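Local coordinates for type IV secretion system protein VirB11 (Brucella suis, PDB 2GZA) that binds and hydrolyses ATP as the hexameric ATPase of the type IV secretion system, a virulence apparatus of this pathogen, at residues C51-S55 and A56-Y60; L168-A171 and V172-E175; W344-P347 and N348-R351. All coordinates share one frame; numbering follows the deposited sequence.

How the interactions relate
Three local contacts show how secondary structure is turned, ended and begun. Interaction 1 closes a beta hairpin at one edge of an antiparallel sheet, interaction 2 ends helix 164-173, and interaction 3 starts helix 347-355 after a strand. Interactions 1 and 2 are partly buried; interaction 3 is a surface contact. Their own elements differ, but interactions 2 and 3, the nearest pair with centres about 15 Å apart, both pack on helix 153-160; interactions 1 and 3 lie about 34 Å apart. A salt bridge and aromatic contacts on two sheet faces mark the hairpin, an arginine laid over a leucine with acidic partners elsewhere the helix end, and an aspartate-threonine bond the helix start.

Interaction 1 (C51-S55 and A56-Y60); sequences CERAS and AWEYY
The six-membered ring of Trp57 carries the CB of Glu52 over one face, a CH-pi contact in which CB stands 4.0 Å from the ring centroid, while the Glu52 carboxylate is turned steeply against the indole. The Tyr60 ring is met at its edge, where Cys51 SG lies 3.5 Å from CE1, and the Arg53 guanidinium receives Glu58 at its edge, within its own plane. All three belong to the beta hairpin of strands 48-52 and 57-61, at one edge of an antiparallel sheet, counted within this chain. Glu52 and Trp57, a non-hydrogen-bonded pair, share one face of it; Cys51 and Glu58, a hydrogen-bonded pair, share the other. Here Cys51 N donates to Glu58 O at 3.0 Å and Glu58 N to Cys51 O at 2.8 Å. Where the strands turn back, Arg53 N reaches Ala56 O at 2.8 Å. The Arg53 chain leaves with CG anti to the backbone nitrogen (chi1 178°), then bends at chi2 and chi3, which brings its head to Glu58. At the turn Ser55 packs on Gly337 of a second subunit. The salt bridge is side-on and converges on one oxygen: Glu58 OE2 takes Arg53 NE at 2.6 Å and NH2 at 2.8 Å.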
loop_
_atom_site.group_PDB
_atom_site.type_symbol
_atom_site.label_atom_id
_atom_site.label_comp_id
_atom_site.label_asym_id
_atom_site.label_seq_id
_atom_site.Cartn_x
_atom_site.Cartn_y
_atom_site.Cartn_z
ATOM N N CYS C 51 13.532 48.142 -5.990
ATOM C CA CYS C 51 13.818 47.865 -4.586
ATOM C C CYS C 51 12.590 47.962 -3.688
ATOM O O CYS C 51 11.699 48.777 -3.915
ATOM C CB CYS C 51 14.976 48.725 -4.066
ATOM S SG CYS C 51 14.623 50.474 -3.928
ATOM N N GLU C 52 12.546 47.090 -2.689
ATOM C CA GLU C 52 11.458 47.051 -1.727
ATOM C C GLU C 52 11.801 47.935 -0.533
ATOM O O GLU C 52 12.739 47.640 0.218
ATOM C CB GLU C 52 11.197 45.611 -1.276
ATOM C CG GLU C 52 10.278 45.489 -0.067
ATOM C CD GLU C 52 9.812 44.068 0.188
ATOM O OE1 GLU C 52 9.273 43.437 -0.747
ATOM O OE2 GLU C 52 9.967 43.585 1.331
ATOM N N ARG C 53 11.060 49.032 -0.391
ATOM C CA ARG C 53 11.230 49.966 0.720
ATOM C C ARG C 53 10.402 49.522 1.898
ATOM O O ARG C 53 10.892 48.839 2.657
ATOM C CB ARG C 53 10.957 51.423 0.331
ATOM C CG ARG C 53 11.075 52.447 1.496
ATOM C CD ARG C 53 12.476 53.000 1.667
ATOM N NE ARG C 53 12.991 53.464 0.385
ATOM C CZ ARG C 53 14.207 53.959 0.183
ATOM N NH1 ARG C 53 15.071 54.091 1.185
ATOM N NH2 ARG C 53 14.551 54.328 -1.039
ATOM N N ALA C 54 9.161 49.868 2.098
ATOM C CA ALA C 54 8.472 49.359 3.275
ATOM C C ALA C 54 7.369 48.478 2.738
ATOM O O ALA C 54 6.195 48.836 2.815
ATOM C CB ALA C 54 7.927 50.519 4.116
ATOM N N SER C 55 7.770 47.350 2.147
ATOM C CA SER C 55 6.865 46.427 1.460
ATOM C C SER C 55 6.272 47.059 0.186
ATOM O O SER C 55 5.260 46.601 -0.354
ATOM C CB SER C 55 5.801 45.924 2.438
ATOM O OG SER C 55 6.402 45.581 3.689
ATOM N N ALA C 56 6.936 48.106 -0.292
ATOM C CA ALA C 56 6.540 48.804 -1.509
ATOM C C ALA C 56 7.711 48.890 -2.476
ATOM O O ALA C 56 8.847 49.142 -2.065
ATOM C CB ALA C 56 6.025 50.192 -1.174
ATOM N N TRP C 57 7.431 48.681 -3.758
ATOM C CA TRP C 57 8.489 48.674 -4.749
ATOM C C TRP C 57 8.749 50.049 -5.329
ATOM O O TRP C 57 7.828 50.838 -5.513
ATOM C CB TRP C 57 8.206 47.655 -5.843
ATOM C CG TRP C 57 8.346 46.264 -5.346
ATOM C CD1 TRP C 57 7.357 45.466 -4.878
ATOM C CD2 TRP C 57 9.557 45.509 -5.240
ATOM N NE1 TRP C 57 7.864 44.255 -4.496
ATOM C CE2 TRP C 57 9.212 44.251 -4.709
ATOM C CE3 TRP C 57 10.898 45.772 -5.549
ATOM C CZ2 TRP C 57 10.159 43.253 -4.470
ATOM C CZ3 TRP C 57 11.839 44.777 -5.320
ATOM C CH2 TRP C 57 11.460 43.532 -4.783
ATOM N N GLU C 58 10.022 50.322 -5.593
ATOM C CA GLU C 58 10.462 51.593 -6.155
ATOM C C GLU C 58 11.307 51.334 -7.388
ATOM O O GLU C 58 12.145 50.435 -7.385
ATOM C CB GLU C 58 11.284 52.386 -5.133
ATOM C CG GLU C 58 10.663 52.499 -3.749
ATOM C CD GLU C 58 11.274 53.611 -2.923
ATOM O OE1 GLU C 58 10.906 54.785 -3.133
ATOM O OE2 GLU C 58 12.114 53.316 -2.056
ATOM N N TYR C 59 11.082 52.124 -8.431
ATOM C CA TYR C 59 11.829 52.007 -9.679
ATOM C C TYR C 59 13.011 52.981 -9.710
ATOM O O TYR C 59 12.876 54.131 -9.315
ATOM C CB TYR C 59 10.878 52.233 -10.867
ATOM C CG TYR C 59 11.554 52.408 -12.206
ATOM C CD1 TYR C 59 11.911 51.305 -12.974
ATOM C CD2 TYR C 59 11.832 53.680 -12.707
ATOM C CE1 TYR C 59 12.529 51.457 -14.206
ATOM C CE2 TYR C 59 12.455 53.842 -13.935
ATOM C CZ TYR C 59 12.802 52.723 -14.678
ATOM O OH TYR C 59 13.417 52.866 -15.897
ATOM N N TYR C 60 14.161 52.508 -10.171
ATOM C CA TYR C 60 15.330 53.359 -10.399
ATOM C C TYR C 60 16.025 53.007 -11.701
ATOM O O TYR C 60 16.264 51.834 -12.000
ATOM C CB TYR C 60 16.318 53.274 -9.240
ATOM C CG TYR C 60 15.772 53.808 -7.945
ATOM C CD1 TYR C 60 15.295 52.945 -6.965
ATOM C CD2 TYR C 60 15.710 55.181 -7.702
ATOM C CE1 TYR C 60 14.785 53.428 -5.772
ATOM C CE2 TYR C 60 15.197 55.672 -6.505
ATOM C CZ TYR C 60 14.740 54.785 -5.547
ATOM O OH TYR C 60 14.232 55.251 -4.365
#

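Interaction 2 (L168-A171 and V172-E175); sequences LRRA and VQLE
Arg170 O accepts the backbone N of Leu174 at 2.7 Å, and the same two residues meet again through their side chains. Two bonds of the same helical register precede it, Val172 N to Leu168 O at 3.2 Å and Gln173 N to Arg169 O at 3.1 Å. Here helix 164-173 reaches its C-terminal end in a Schellman motif: Glu175 takes a positive phi (58°), Arg176 N turns back to Ala171 O, and Glu175 N makes a weak bond to Val172 O. Arg170 folds at chi2 (-60°) and again at chi3, which curls its guanidinium over the isobutyl group of Leu174. Both methyls lie over one face of the guanidinium, CD1 at 3.4 Å from NH2 and CD2 at 3.7 Å from the same nitrogen. The charge itself is directed elsewhere, since NE of Arg170 pairs with Glu154 on helix 153-160. Arg169 lies alongside Gln173 and uses its own head for Glu198 and for Glu130 of a third subunit. Val172 packs against Ile178 of strand 178-182 and Leu195 of helix 188-196. Arg170 thus rests its guanidinium face, and Arg169 its aliphatic chain, on helix neighbours, while acidic partners probably help balance both charges.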
loop_
_atom_site.group_PDB
_atom_site.type_symbol
_atom_site.label_atom_id
_atom_site.label_comp_id
_atom_site.label_asym_id
_atom_site.label_seq_id
_atom_site.Cartn_x
_atom_site.Cartn_y
_atom_site.Cartn_z
ATOM N N LEU C 168 -15.177 38.806 -10.526
ATOM C CA LEU C 168 -13.856 38.458 -11.014
ATOM C C LEU C 168 -12.847 39.560 -10.745
ATOM O O LEU C 168 -11.727 39.265 -10.323
ATOM C CB LEU C 168 -13.900 38.075 -12.497
ATOM C CG LEU C 168 -14.638 36.774 -12.852
ATOM C CD1 LEU C 168 -14.622 36.540 -14.345
ATOM C CD2 LEU C 168 -14.065 35.568 -12.133
ATOM N N ARG C 169 -13.250 40.814 -10.968
ATOM C CA ARG C 169 -12.408 41.968 -10.645
ATOM C C ARG C 169 -12.061 42.006 -9.156
ATOM O O ARG C 169 -10.893 42.171 -8.786
ATOM C CB ARG C 169 -13.067 43.287 -11.051
ATOM C CG ARG C 169 -12.283 44.517 -10.561
ATOM C CD ARG C 169 -12.900 45.833 -10.982
ATOM N NE ARG C 169 -12.609 46.132 -12.376
ATOM C CZ ARG C 169 -13.518 46.185 -13.345
ATOM N NH1 ARG C 169 -14.807 45.977 -13.085
ATOM N NH2 ARG C 169 -13.135 46.463 -14.582
ATOM N N ARG C 170 -13.071 41.845 -8.309
ATOM C CA ARG C 170 -12.856 41.844 -6.867
ATOM C C ARG C 170 -11.975 40.690 -6.413
ATOM O O ARG C 170 -11.088 40.882 -5.580
ATOM C CB ARG C 170 -14.180 41.847 -6.097
ATOM C CG ARG C 170 -14.886 43.209 -6.048
ATOM C CD ARG C 170 -14.036 44.290 -5.372
ATOM N NE ARG C 170 -14.013 44.169 -3.915
ATOM C CZ ARG C 170 -13.023 44.590 -3.126
ATOM N NH1 ARG C 170 -11.939 45.157 -3.638
ATOM N NH2 ARG C 170 -13.117 44.428 -1.816
ATOM N N ALA C 171 -12.210 39.503 -6.974
ATOM C CA ALA C 171 -11.426 38.313 -6.640
ATOM C C ALA C 171 -9.932 38.521 -6.869
ATOM O O ALA C 171 -9.125 38.118 -6.036
ATOM C CB ALA C 171 -11.929 37.099 -7.406
ATOM N N VAL C 172 -9.584 39.164 -7.986
ATOM C CA VAL C 172 -8.193 39.493 -8.308
ATOM C C VAL C 172 -7.641 40.543 -7.341
ATOM O O VAL C 172 -6.496 40.449 -6.903
ATOM C CB VAL C 172 -8.025 39.988 -9.768
ATOM C CG1 VAL C 172 -6.581 40.339 -10.043
ATOM C CG2 VAL C 172 -8.507 38.936 -10.771
ATOM N N GLN C 173 -8.467 41.532 -7.014
ATOM C CA GLN C 173 -8.081 42.621 -6.109
ATOM C C GLN C 173 -7.897 42.094 -4.702
ATOM O O GLN C 173 -7.015 42.539 -3.972
ATOM C CB GLN C 173 -9.137 43.720 -6.109
ATOM C CG GLN C 173 -9.183 44.519 -7.396
ATOM C CD GLN C 173 -10.322 45.522 -7.447
ATOM O OE1 GLN C 173 -10.338 46.401 -8.307
ATOM N NE2 GLN C 173 -11.274 45.399 -6.532
ATOM N N LEU C 174 -8.740 41.130 -4.350
ATOM C CA LEU C 174 -8.706 40.460 -3.057
ATOM C C LEU C 174 -7.755 39.263 -3.046
ATOM O O LEU C 174 -7.770 38.455 -2.115
ATOM C CB LEU C 174 -10.118 40.014 -2.664
ATOM C CG LEU C 174 -10.976 40.875 -1.726
ATOM C CD1 LEU C 174 -10.479 42.312 -1.594
ATOM C CD2 LEU C 174 -12.438 40.842 -2.172
ATOM N N GLU C 175 -6.951 39.147 -4.100
ATOM C CA GLU C 175 -5.862 38.172 -4.176
ATOM C C GLU C 175 -6.297 36.716 -4.010
ATOM O O GLU C 175 -5.559 35.900 -3.471
ATOM C CB GLU C 175 -4.746 38.536 -3.184
ATOM C CG GLU C 175 -4.095 39.878 -3.501
ATOM C CD GLU C 175 -3.171 40.367 -2.406
ATOM O OE1 GLU C 175 -3.191 39.789 -1.291
ATOM O OE2 GLU C 175 -2.422 41.333 -2.665
#

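Interaction 3 (W344-P347 and N348-R351); sequences WYDP and NTKR
Asp346 and Thr349 link a strand to the start of a helix, with Asp346 at the N-cap of helix 347-355, following strand 339-345, an outermost strand of the mixed sheet in this chain. Of the polar contacts, one runs between side chains: Thr349 OG1 donates to Asp346 OD2 at 2.6 Å, approaching from above the carboxylate plane, 56° out of it. The two groups face each other because Asp346 CG stands anti to the backbone N (chi1 -164°), whereas Thr349 OG1 lies beside its own backbone nitrogen (chi1 -56°). The remaining polar links are backbone bonds of the first helical turn. Asp346 O is gripped twice, by Thr349 N at 3.1 Å and by Lys350 N at 3.3 Å, and Arg351 N binds Pro347 O at 2.7 Å. Proline suits this first turn, since its nitrogen has no hydrogen to donate where no earlier helical carbonyl is available.

Carbon-to-oxygen packing adds a little. Asp346 OD1 lies 3.6 Å from Asn348 CB, and the CB atoms of Lys350 and Arg351 pass close to Pro347 O before their chains lead away. Charged ends find partners beyond the turn: Lys350 forms a salt bridge with Asp323, while Arg351 makes weak hydrogen bonds to the backbone oxygens of Lys146 and Ser147. On the strand side, Tyr345 meets Phe167 edge-to-face, and Pro347 CD sits over the centre of the Tyr345 ring, 3.6 Å above its plane.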
loop_
_atom_site.group_PDB
_atom_site.type_symbol
_atom_site.label_atom_id
_atom_site.label_comp_id
_atom_site.label_asym_id
_atom_site.label_seq_id
_atom_site.Cartn_x
_atom_site.Cartn_y
_atom_site.Cartn_z
ATOM N N TRP C 344 -17.068 28.836 -9.878
ATOM C CA TRP C 344 -17.078 28.092 -8.643
ATOM C C TRP C 344 -16.369 28.908 -7.564
ATOM O O TRP C 344 -15.251 29.381 -7.761
ATOM C CB TRP C 344 -16.430 26.720 -8.867
ATOM C CG TRP C 344 -16.395 25.862 -7.654
ATOM C CD1 TRP C 344 -17.297 24.903 -7.309
ATOM C CD2 TRP C 344 -15.407 25.882 -6.618
ATOM N NE1 TRP C 344 -16.934 24.323 -6.118
ATOM C CE2 TRP C 344 -15.779 24.905 -5.669
ATOM C CE3 TRP C 344 -14.247 26.634 -6.393
ATOM C CZ2 TRP C 344 -15.037 24.661 -4.514
ATOM C CZ3 TRP C 344 -13.503 26.391 -5.240
ATOM C CH2 TRP C 344 -13.905 25.410 -4.313
ATOM N N TYR C 345 -17.041 29.079 -6.434
ATOM C CA TYR C 345 -16.488 29.765 -5.276
ATOM C C TYR C 345 -17.185 29.236 -4.032
ATOM O O TYR C 345 -18.396 29.376 -3.896
ATOM C CB TYR C 345 -16.670 31.278 -5.424
ATOM C CG TYR C 345 -16.165 32.110 -4.270
ATOM C CD1 TYR C 345 -14.837 32.047 -3.862
ATOM C CD2 TYR C 345 -17.016 32.985 -3.601
ATOM C CE1 TYR C 345 -14.373 32.828 -2.805
ATOM C CE2 TYR C 345 -16.562 33.766 -2.541
ATOM C CZ TYR C 345 -15.243 33.682 -2.151
ATOM O OH TYR C 345 -14.799 34.457 -1.107
ATOM N N ASP C 346 -16.425 28.613 -3.136
ATOM C CA ASP C 346 -16.993 28.028 -1.926
ATOM C C ASP C 346 -16.092 28.197 -0.688
ATOM O O ASP C 346 -15.503 27.225 -0.218
ATOM C CB ASP C 346 -17.330 26.552 -2.179
ATOM C CG ASP C 346 -18.268 25.964 -1.140
ATOM O OD1 ASP C 346 -18.820 26.709 -0.297
ATOM O OD2 ASP C 346 -18.456 24.734 -1.172
ATOM N N PRO C 347 -16.005 29.431 -0.148
ATOM C CA PRO C 347 -15.143 29.714 1.010
ATOM C C PRO C 347 -15.621 28.983 2.262
ATOM O O PRO C 347 -14.849 28.774 3.200
ATOM C CB PRO C 347 -15.270 31.229 1.185
ATOM C CG PRO C 347 -16.550 31.586 0.531
ATOM C CD PRO C 347 -16.733 30.627 -0.599
ATOM N N ASN C 348 -16.891 28.596 2.243
ATOM C CA ASN C 348 -17.507 27.812 3.297
ATOM C C ASN C 348 -16.946 26.398 3.417
ATOM O O ASN C 348 -16.962 25.824 4.498
ATOM C CB ASN C 348 -19.027 27.752 3.094
ATOM C CG ASN C 348 -19.754 28.928 3.740
ATOM O OD1 ASN C 348 -19.762 29.073 4.960
ATOM N ND2 ASN C 348 -20.384 29.756 2.922
ATOM N N THR C 349 -16.463 25.824 2.319
ATOM C CA THR C 349 -15.868 24.497 2.399
ATOM C C THR C 349 -14.388 24.639 2.691
ATOM O O THR C 349 -13.829 23.874 3.472
ATOM C CB THR C 349 -16.176 23.630 1.132
ATOM O OG1 THR C 349 -17.592 23.553 0.939
ATOM C CG2 THR C 349 -15.644 22.205 1.279
ATOM N N LYS C 350 -13.768 25.622 2.064
ATOM C CA LYS C 350 -12.444 26.020 2.478
ATOM C C LYS C 350 -12.478 26.144 4.012
ATOM O O LYS C 350 -11.639 25.579 4.698
ATOM C CB LYS C 350 -12.053 27.336 1.809
ATOM C CG LYS C 350 -10.636 27.752 2.064
ATOM C CD LYS C 350 -10.281 28.941 1.226
ATOM C CE LYS C 350 -8.999 29.555 1.716
ATOM N NZ LYS C 350 -8.326 30.289 0.638
ATOM N N ARG C 351 -13.492 26.825 4.535
ATOM C CA ARG C 351 -13.624 27.092 5.971
ATOM C C ARG C 351 -13.764 25.817 6.785
ATOM O O ARG C 351 -12.872 25.477 7.565
ATOM C CB ARG C 351 -14.812 28.011 6.240
ATOM C CG ARG C 351 -14.723 28.769 7.552
ATOM C CD ARG C 351 -13.837 29.994 7.421
ATOM N NE ARG C 351 -12.979 30.151 8.591
ATOM C CZ ARG C 351 -11.674 29.896 8.614
ATOM N NH1 ARG C 351 -11.043 29.488 7.520
ATOM N NH2 ARG C 351 -10.995 30.066 9.742
#